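Local coordinates for copper homeostasis operon regulatory protein (Thermus thermophilus, PDB 3AAI) that probably represses transcription by binding DNA as a copper-sensitive regulator of the CsoR family, at residues H26-I30 and Q47-V51. Sequence-based numbering, arbitrary orientation.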
# COMPACT_ATOMS: atom_id res chain seq x y z
N HIS A 26 -2.34 -21.16 -5.33
CA HIS A 26 -2.81 -20.62 -4.05
C HIS A 26 -4.13 -19.88 -4.29
O HIS A 26 -5.09 -20.01 -3.52
CB HIS A 26 -1.77 -19.65 -3.48
CG HIS A 26 -1.95 -19.33 -2.03
ND1 HIS A 26 -0.97 -18.72 -1.28
CD2 HIS A 26 -3.00 -19.53 -1.19
CE1 HIS A 26 -1.40 -18.56 -0.04
NE2 HIS A 26 -2.63 -19.04 0.04
N LEU A 27 -4.18 -19.12 -5.38
CA LEU A 27 -5.37 -18.36 -5.72
C LEU A 27 -6.59 -19.27 -5.89
O LEU A 27 -7.69 -18.92 -5.47
CB LEU A 27 -5.12 -17.55 -7.00
CG LEU A 27 -6.01 -16.32 -7.25
CD1 LEU A 27 -6.09 -15.48 -5.98
CD2 LEU A 27 -5.42 -15.50 -8.41
N GLU A 28 -6.39 -20.43 -6.51
CA GLU A 28 -7.50 -21.37 -6.70
C GLU A 28 -7.98 -21.90 -5.35
O GLU A 28 -9.14 -22.29 -5.21
CB GLU A 28 -7.07 -22.54 -7.58
CG GLU A 28 -6.67 -22.14 -8.97
CD GLU A 28 -6.52 -23.33 -9.89
OE1 GLU A 28 -7.50 -24.08 -10.06
OE2 GLU A 28 -5.41 -23.50 -10.45
N GLY A 29 -7.08 -21.94 -4.37
CA GLY A 29 -7.46 -22.41 -3.05
C GLY A 29 -8.43 -21.42 -2.42
O GLY A 29 -9.36 -21.81 -1.72
N ILE A 30 -8.22 -20.13 -2.67
CA ILE A 30 -9.11 -19.12 -2.11
C ILE A 30 -10.47 -19.24 -2.80
O ILE A 30 -11.52 -19.04 -2.18
CB ILE A 30 -8.53 -17.70 -2.31
CG1 ILE A 30 -7.14 -17.62 -1.66
CG2 ILE A 30 -9.47 -16.66 -1.69
CD1 ILE A 30 -6.50 -16.25 -1.71
N GLN A 47 -5.38 -15.42 3.53
CA GLN A 47 -4.92 -16.11 2.32
C GLN A 47 -4.67 -15.07 1.22
O GLN A 47 -3.65 -15.12 0.53
CB GLN A 47 -5.96 -17.14 1.85
CG GLN A 47 -6.22 -18.31 2.80
CD GLN A 47 -5.01 -19.22 3.00
OE1 GLN A 47 -4.06 -19.21 2.21
NE2 GLN A 47 -5.04 -20.02 4.05
N LEU A 48 -5.59 -14.12 1.08
CA LEU A 48 -5.47 -13.08 0.07
C LEU A 48 -4.19 -12.27 0.27
O LEU A 48 -3.46 -12.00 -0.69
CB LEU A 48 -6.67 -12.13 0.13
CG LEU A 48 -7.97 -12.67 -0.46
CD1 LEU A 48 -9.11 -11.73 -0.11
CD2 LEU A 48 -7.82 -12.83 -1.98
N LYS A 49 -3.92 -11.90 1.51
CA LYS A 49 -2.72 -11.13 1.82
C LYS A 49 -1.48 -11.96 1.54
O LYS A 49 -0.44 -11.42 1.16
CB LYS A 49 -2.73 -10.66 3.28
CG LYS A 49 -3.77 -9.59 3.57
CD LYS A 49 -3.54 -8.35 2.70
CE LYS A 49 -4.72 -7.40 2.74
NZ LYS A 49 -4.98 -6.86 4.11
N ALA A 50 -1.59 -13.27 1.73
CA ALA A 50 -0.48 -14.18 1.48
C ALA A 50 -0.20 -14.23 -0.02
O ALA A 50 0.96 -14.16 -0.44
CB ALA A 50 -0.82 -15.60 2.02
N VAL A 51 -1.25 -14.34 -0.82
CA VAL A 51 -1.09 -14.36 -2.27
C VAL A 51 -0.54 -13.02 -2.73
O VAL A 51 0.33 -12.97 -3.61
CB VAL A 51 -2.44 -14.64 -2.98
CG1 VAL A 51 -2.29 -14.48 -4.49
CG2 VAL A 51 -2.89 -16.07 -2.66
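His26 runs alongside Val51, in the opposite sense, and reaches Gln47 in an antiparallel helix-helix contact, where helix 10-34 packs on helix 41-69 within the subunit; the axes of the two local segments come within 9.9 Å, at 162° between their N-to-C directions. With CG anti to the backbone N (chi1 -164°), the imidazole swings over to the facing helix. Its NE2 gives a nearly straight hydrogen bond to Gln47 OE1 (2.6 Å), which lies close to the ring plane, while the amide is turned 70° from the ring. Val51 CG2 sits over one ring face, a CH-pi contact 3.6 Å from the His26 centroid, and Ala50 CB touches His26 CE1 obliquely. One turn on, Ile30 CD1 wedges between Gln47 CB, Leu48 CD2 and Val51 CG2, 3.7 Å from each. Leu27 CD1 adds a looser touch on Val51 CG1 (4.2 Å). The second subunit packs its Leu55 on Leu27 and its Leu20 on Ile30. Replacing His26 by an alanine removes the imidazole, which is likely to leave Gln47 OE1 without this donor and Val51 CG2 without the ring it lies over. With OE1 as acceptor, NE2 probably carries a proton; a single polar bond borders otherwise apolar packing.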